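PDB 4OHF: cytosolic IMP-GMP specific 5'-nucleotidase from Legionella pneumophila subsp. pneumophila, which probably hydrolyses the 5'-phosphate of nucleotides such as IMP and GMP, as a magnesium-dependent cytosolic nucleotidase of the HAD clan. Local coordinates for residues D66-G71 against P404-V409; I81-R86 against F410-E415. All coordinates share one frame; numbering follows the deposited sequence.

From the N terminus, the chain first lays down 66-71, a loop between helix 33-51 and strand 73-75, and then 81-86, which takes in most of strand 80-84 of the five-stranded antiparallel sheet and the residues just after it. Both wait more than 320 residues for their partners, which follow helix 374-399 as one unbroken run, 404-409 and then 410-415. Contact 1 closes the first long loop and contact 2 the second; because the segments alternate along the chain, the two closures cross. They meet at Lys-83, whose NZ lies 2.7 Å from Trp-406 O, a probable hydrogen bond. Together they tie the late loop and hairpin to the five-stranded sheet and to the loop leading into it.

Contact 1: D66-G71 against P404-V409; sequences DDAIRG and PKWERV
Trp-406 and Lys-405 converge on one backbone oxygen, the carbonyl of Asp-67, where the two loops run side by side in nearly the same direction. The indole NE1 lies 3.1 Å from Asp-67 O, with an N-H...O angle of 159°. The oxygen sits practically in the ring plane, at the edge of the indole, although the donor is tilted out of the carbonyl plane. Lys-405 uses the same acceptor differently: its NZ, also 3.1 Å from Asp-67 O, lies in the carbonyl plane on a lone pair. A bend late in the lysine chain (chi3 71°) turns the ammonium group back over to this oxygen. Two donors therefore hold the Asp-67 peptide.

The tight part starts one step further on. Ile-69 points at the other loop and slides past Trp-406, its CG2 3.9 Å from Trp-406 CB, while Ala-68 CA lies 3.6 Å from Trp-406 NE1. The CD1 end of Ile-69 reaches Val-409 CG2 at 4.0 Å, the two side chains passing at an angle. Tyr-94 and Leu-92 of strand 90-95 pack against the indole as well.

The side toward Asp-66, beyond the shared carbonyl, is looser and holds a water, which bridges Asp-66 O and Lys-405 N. The carboxylate OD1 of Asp-67 stays 4.5 Å from Lys-405 NZ, too far for a salt bridge. Asp-66 itself is exposed.

Past Ile-69, Arg-70 leads its extended chain away from 404-409, to salt bridges with Glu-326 and Asp-125 and a hydrogen bond to the backbone oxygen of Asp-303. Through Arg-70 the loop pairing thus reaches a magnesium ligand, probably as part of the second shell of the HAD-type metal site.

Contact 2: I81-R86 against F410-E415; sequences ILKLSR and FRAGAE. With 5GP (guanosine-5'-monophosphate), chain E.
Lys-83, in strand 80-84, and Ser-85, just beyond it, receive a short, weakly bonded beta-hairpin of strands 411-412 and 415-416, whose turn is closed by a bond of 2.7 Å from Ala-412 N to Glu-415 O.

The polar link is made by Lys-83. Its chain, turned at chi2 (-60°) and again at chi4 (64°), brings NZ to 2.9 Å from Arg-411 O, in the carbonyl plane. A water accepts from both Lys-83 NZ and Gly-413 N, and the same ammonium also reaches Trp-406 O and Arg-408 O, so backbone oxygens and water gather round a buried charge.

Van der Waals packing centres on the methyl of Ala-412, whose CB rests against backbone, 3.5 Å from Leu-84 O and 3.6 Å from Ser-85 CA. Beside it, Glu-415 OE2 lies against Ser-85 CB, while Ser-85 OG turns to the backbone nitrogens of Tyr-87 and Ala-89.

The ligand is met by Arg-86, which shares the GMP pocket with Tyr-87 and Tyr-421; its NE is salt-bridged to Glu-416. GMP is also hydrogen-bonded to Arg-86 NH1 of the second subunit, consistent with an effector site at a subunit interface. Here Arg-86 NH1 offers guanine N7 a weak hydrogen bond of 3.2 Å, N7 lying in the guanidinium plane.

Contact 1: D66-G71 against P404-V409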
loop_
_atom_site.group_PDB
_atom_site.type_symbol
_atom_site.label_atom_id
_atom_site.label_comp_id
_atom_site.label_asym_id
_atom_site.label_seq_id
_atom_site.Cartn_x
_atom_site.Cartn_y
_atom_site.Cartn_z
ATOM N N ASP B 66 20.807 4.438 -31.843
ATOM C CA ASP B 66 20.410 5.785 -31.489
ATOM C C ASP B 66 18.916 6.085 -31.423
ATOM O O ASP B 66 18.546 7.208 -31.094
ATOM C CB ASP B 66 21.082 6.793 -32.421
ATOM C CG ASP B 66 22.590 6.791 -32.290
ATOM O OD1 ASP B 66 23.093 6.924 -31.150
ATOM O OD2 ASP B 66 23.275 6.664 -33.330
ATOM N N ASP B 67 18.054 5.116 -31.722
ATOM C CA ASP B 67 16.611 5.365 -31.659
ATOM C C ASP B 67 16.129 5.642 -30.243
ATOM O O ASP B 67 15.031 6.177 -30.029
ATOM C CB ASP B 67 15.816 4.195 -32.245
ATOM C CG ASP B 67 15.787 4.215 -33.761
ATOM O OD1 ASP B 67 15.799 5.333 -34.325
ATOM O OD2 ASP B 67 15.741 3.122 -34.382
ATOM N N ALA B 68 16.947 5.266 -29.270
ATOM C CA ALA B 68 16.616 5.496 -27.874
ATOM C C ALA B 68 17.859 5.898 -27.069
ATOM O O ALA B 68 18.997 5.794 -27.538
ATOM C CB ALA B 68 15.966 4.253 -27.273
ATOM N N ILE B 69 17.625 6.370 -25.853
ATOM C CA ILE B 69 18.700 6.802 -24.985
ATOM C C ILE B 69 18.480 6.230 -23.589
ATOM O O ILE B 69 17.390 5.743 -23.287
ATOM C CB ILE B 69 18.758 8.339 -24.993
ATOM C CG1 ILE B 69 20.173 8.755 -25.345
ATOM C CG2 ILE B 69 18.256 8.946 -23.682
ATOM C CD1 ILE B 69 20.362 10.243 -25.364
ATOM N N ARG B 70 19.505 6.257 -22.738
ATOM C CA ARG B 70 19.353 5.712 -21.394
ATOM C C ARG B 70 18.503 6.617 -20.508
ATOM O O ARG B 70 18.487 7.828 -20.696
ATOM C CB ARG B 70 20.725 5.500 -20.756
ATOM C CG ARG B 70 20.683 4.901 -19.338
ATOM C CD ARG B 70 22.080 4.654 -18.816
ATOM N NE ARG B 70 22.088 3.988 -17.526
ATOM C CZ ARG B 70 23.193 3.560 -16.918
ATOM N NH1 ARG B 70 24.380 3.728 -17.490
ATOM N NH2 ARG B 70 23.117 2.967 -15.733
ATOM N N GLY B 71 17.787 6.016 -19.558
ATOM C CA GLY B 71 16.968 6.780 -18.628
ATOM C C GLY B 71 15.494 6.950 -18.957
ATOM O O GLY B 71 14.736 7.445 -18.133
ATOM N N PRO B 404 19.161 13.113 -31.504
ATOM C CA PRO B 404 18.037 13.864 -32.078
ATOM C C PRO B 404 16.650 13.680 -31.463
ATOM O O PRO B 404 15.887 14.643 -31.352
ATOM C CB PRO B 404 18.083 13.486 -33.568
ATOM C CG PRO B 404 18.866 12.225 -33.618
ATOM C CD PRO B 404 19.917 12.424 -32.562
ATOM N N LYS B 405 16.313 12.461 -31.057
ATOM C CA LYS B 405 15.013 12.228 -30.459
ATOM C C LYS B 405 14.915 12.557 -28.970
ATOM O O LYS B 405 13.885 13.058 -28.507
ATOM C CB LYS B 405 14.599 10.764 -30.641
ATOM C CG LYS B 405 14.309 10.344 -32.080
ATOM C CD LYS B 405 14.071 8.823 -32.208
ATOM C CE LYS B 405 12.745 8.373 -31.604
ATOM N NZ LYS B 405 12.513 6.883 -31.738
ATOM N N TRP B 406 15.981 12.298 -28.214
ATOM C CA TRP B 406 15.912 12.470 -26.766
ATOM C C TRP B 406 16.786 13.482 -26.049
ATOM O O TRP B 406 16.597 13.714 -24.856
ATOM C CB TRP B 406 16.109 11.114 -26.102
ATOM C CG TRP B 406 15.219 10.074 -26.643
ATOM C CD1 TRP B 406 15.507 9.162 -27.634
ATOM C CD2 TRP B 406 13.867 9.847 -26.272
ATOM N NE1 TRP B 406 14.404 8.384 -27.898
ATOM C CE2 TRP B 406 13.382 8.786 -27.075
ATOM C CE3 TRP B 406 13.013 10.432 -25.335
ATOM C CZ2 TRP B 406 12.074 8.303 -26.965
ATOM C CZ3 TRP B 406 11.721 9.953 -25.224
ATOM C CH2 TRP B 406 11.262 8.899 -26.035
ATOM N N GLU B 407 17.727 14.091 -26.749
ATOM C CA GLU B 407 18.593 15.064 -26.109
ATOM C C GLU B 407 19.499 14.331 -25.115
ATOM O O GLU B 407 19.749 13.142 -25.282
ATOM C CB GLU B 407 17.738 16.148 -25.434
ATOM C CG GLU B 407 17.190 17.180 -26.422
ATOM C CD GLU B 407 15.828 17.764 -26.027
ATOM O OE1 GLU B 407 15.366 18.716 -26.703
ATOM O OE2 GLU B 407 15.210 17.273 -25.048
ATOM N N ARG B 408 19.972 15.033 -24.089
ATOM C CA ARG B 408 20.885 14.456 -23.095
ATOM C C ARG B 408 20.316 13.461 -22.103
ATOM O O ARG B 408 19.137 13.506 -21.740
ATOM C CB ARG B 408 21.562 15.569 -22.300
ATOM C CG ARG B 408 22.751 16.166 -23.001
ATOM C CD ARG B 408 23.259 17.397 -22.297
ATOM N NE ARG B 408 22.621 18.591 -22.826
ATOM C CZ ARG B 408 22.931 19.819 -22.437
ATOM N NH1 ARG B 408 23.869 19.993 -21.510
ATOM N NH2 ARG B 408 22.318 20.867 -22.975
ATOM N N VAL B 409 21.185 12.565 -21.656
ATOM C CA VAL B 409 20.811 11.553 -20.684
ATOM C C VAL B 409 20.572 12.191 -19.322
ATOM O O VAL B 409 19.620 11.831 -18.636
ATOM C CB VAL B 409 21.925 10.482 -20.535
ATOM C CG1 VAL B 409 21.678 9.627 -19.317
ATOM C CG2 VAL B 409 21.979 9.615 -21.780
HETATM O O HOH W 1 17.462 9.967 -32.029
#

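Contact 2: I81-R86 against F410-E415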
loop_
_atom_site.group_PDB
_atom_site.type_symbol
_atom_site.label_atom_id
_atom_site.label_comp_id
_atom_site.label_asym_id
_atom_site.label_seq_id
_atom_site.Cartn_x
_atom_site.Cartn_y
_atom_site.Cartn_z
ATOM N N ILE B 81 6.659 6.228 -24.636
ATOM C CA ILE B 81 7.976 6.275 -24.031
ATOM C C ILE B 81 8.223 7.713 -23.611
ATOM O O ILE B 81 8.076 8.628 -24.412
ATOM C CB ILE B 81 9.056 5.814 -25.015
ATOM C CG1 ILE B 81 8.764 4.374 -25.466
ATOM C CG2 ILE B 81 10.433 5.895 -24.350
ATOM C CD1 ILE B 81 9.797 3.813 -26.452
ATOM N N LEU B 82 8.617 7.901 -22.353
ATOM C CA LEU B 82 8.821 9.239 -21.809
ATOM C C LEU B 82 10.211 9.634 -21.311
ATOM O O LEU B 82 10.969 8.807 -20.811
ATOM C CB LEU B 82 7.834 9.442 -20.659
ATOM C CG LEU B 82 6.425 8.863 -20.858
ATOM C CD1 LEU B 82 5.621 9.089 -19.601
ATOM C CD2 LEU B 82 5.727 9.522 -22.051
ATOM N N LYS B 83 10.506 10.924 -21.445
ATOM C CA LYS B 83 11.751 11.547 -20.986
ATOM C C LYS B 83 11.264 12.401 -19.798
ATOM O O LYS B 83 10.590 13.417 -19.993
ATOM C CB LYS B 83 12.310 12.482 -22.066
ATOM C CG LYS B 83 13.843 12.543 -22.217
ATOM C CD LYS B 83 14.584 13.001 -20.978
ATOM C CE LYS B 83 16.078 13.123 -21.239
ATOM N NZ LYS B 83 16.401 14.175 -22.239
ATOM N N LEU B 84 11.595 12.000 -18.580
ATOM C CA LEU B 84 11.145 12.732 -17.400
ATOM C C LEU B 84 12.200 13.595 -16.721
ATOM O O LEU B 84 13.395 13.370 -16.868
ATOM C CB LEU B 84 10.581 11.750 -16.375
ATOM C CG LEU B 84 9.129 11.282 -16.470
ATOM C CD1 LEU B 84 8.647 11.209 -17.904
ATOM C CD2 LEU B 84 9.035 9.937 -15.795
ATOM N N SER B 85 11.741 14.587 -15.969
ATOM C CA SER B 85 12.625 15.480 -15.228
ATOM C C SER B 85 12.782 14.795 -13.897
ATOM O O SER B 85 12.086 13.818 -13.630
ATOM C CB SER B 85 11.962 16.829 -14.999
ATOM O OG SER B 85 10.916 16.703 -14.042
ATOM N N ARG B 86 13.665 15.306 -13.048
ATOM C CA ARG B 86 13.876 14.671 -11.750
ATOM C C ARG B 86 12.609 14.567 -10.907
ATOM O O ARG B 86 12.515 13.703 -10.050
ATOM C CB ARG B 86 14.967 15.389 -10.946
ATOM C CG ARG B 86 14.613 16.773 -10.448
ATOM C CD ARG B 86 15.118 16.964 -9.007
ATOM N NE ARG B 86 16.563 16.767 -8.860
ATOM C CZ ARG B 86 17.121 15.861 -8.051
ATOM N NH1 ARG B 86 16.350 15.066 -7.312
ATOM N NH2 ARG B 86 18.445 15.740 -7.982
ATOM N N PHE B 410 21.426 13.144 -18.942
ATOM C CA PHE B 410 21.325 13.784 -17.630
ATOM C C PHE B 410 20.457 15.036 -17.538
ATOM O O PHE B 410 20.152 15.503 -16.440
ATOM C CB PHE B 410 22.731 14.097 -17.095
ATOM C CG PHE B 410 23.542 12.867 -16.736
ATOM C CD1 PHE B 410 23.556 12.379 -15.425
ATOM C CD2 PHE B 410 24.297 12.199 -17.703
ATOM C CE1 PHE B 410 24.303 11.263 -15.092
ATOM C CE2 PHE B 410 25.048 11.076 -17.371
ATOM C CZ PHE B 410 25.053 10.605 -16.068
ATOM N N ARG B 411 20.042 15.580 -18.672
ATOM C CA ARG B 411 19.220 16.791 -18.646
ATOM C C ARG B 411 17.854 16.592 -19.270
ATOM O O ARG B 411 17.732 15.938 -20.298
ATOM C CB ARG B 411 19.944 17.945 -19.361
ATOM C CG ARG B 411 21.200 18.447 -18.661
ATOM C CD ARG B 411 20.894 19.130 -17.328
ATOM N NE ARG B 411 21.501 18.422 -16.196
ATOM C CZ ARG B 411 22.792 18.474 -15.857
ATOM N NH1 ARG B 411 23.639 19.213 -16.567
ATOM N NH2 ARG B 411 23.236 17.794 -14.797
ATOM N N ALA B 412 16.832 17.141 -18.616
ATOM C CA ALA B 412 15.447 17.086 -19.089
ATOM C C ALA B 412 15.021 18.546 -19.238
ATOM O O ALA B 412 14.220 19.070 -18.465
ATOM C CB ALA B 412 14.571 16.387 -18.078
ATOM N N GLY B 413 15.567 19.199 -20.251
ATOM C CA GLY B 413 15.275 20.596 -20.464
ATOM C C GLY B 413 16.436 21.331 -19.832
ATOM O O GLY B 413 17.611 21.033 -20.116
ATOM N N ALA B 414 16.123 22.289 -18.970
ATOM C CA ALA B 414 17.164 23.031 -18.285
ATOM C C ALA B 414 17.457 22.340 -16.956
ATOM O O ALA B 414 18.475 22.598 -16.331
ATOM C CB ALA B 414 16.720 24.443 -18.054
ATOM N N GLU B 415 16.558 21.463 -16.523
ATOM C CA GLU B 415 16.754 20.748 -15.269
ATOM C C GLU B 415 17.266 19.344 -15.475
ATOM O O GLU B 415 17.459 18.875 -16.602
ATOM C CB GLU B 415 15.467 20.682 -14.441
ATOM C CG GLU B 415 14.201 20.926 -15.221
ATOM C CD GLU B 415 12.961 20.861 -14.348
ATOM O OE1 GLU B 415 12.974 21.453 -13.240
ATOM O OE2 GLU B 415 11.970 20.226 -14.780
HETATM P P 5GP E . 8.382 11.070 -0.916
HETATM O O1P 5GP E . 8.478 10.025 0.147
HETATM O O2P 5GP E . 9.556 12.020 -0.879
HETATM O O3P 5GP E . 7.079 11.860 -0.841
HETATM O "O5'" 5GP E . 8.322 10.354 -2.356
HETATM C "C5'" 5GP E . 9.376 9.503 -2.812
HETATM C "C4'" 5GP E . 9.874 9.931 -4.190
HETATM O "O4'" 5GP E . 10.322 11.283 -4.331
HETATM C "C3'" 5GP E . 11.036 9.106 -4.782
HETATM O "O3'" 5GP E . 10.732 7.688 -4.975
HETATM C "C2'" 5GP E . 11.282 9.877 -6.063
HETATM O "O2'" 5GP E . 10.499 9.279 -7.162
HETATM C "C1'" 5GP E . 10.869 11.334 -5.693
HETATM N N9 5GP E . 12.035 12.324 -5.740
HETATM C C8 5GP E . 12.530 12.985 -6.804
HETATM N N7 5GP E . 13.575 13.784 -6.450
HETATM C C5 5GP E . 13.738 13.617 -5.108
HETATM C C6 5GP E . 14.623 14.145 -4.132
HETATM O O6 5GP E . 15.506 14.968 -4.475
HETATM N N1 5GP E . 14.501 13.744 -2.811
HETATM C C2 5GP E . 13.555 12.855 -2.418
HETATM N N2 5GP E . 13.459 12.483 -1.118
HETATM N N3 5GP E . 12.675 12.319 -3.348
HETATM C C4 5GP E . 12.760 12.695 -4.672
HETATM O O HOH W 2 16.137 17.033 -22.457
#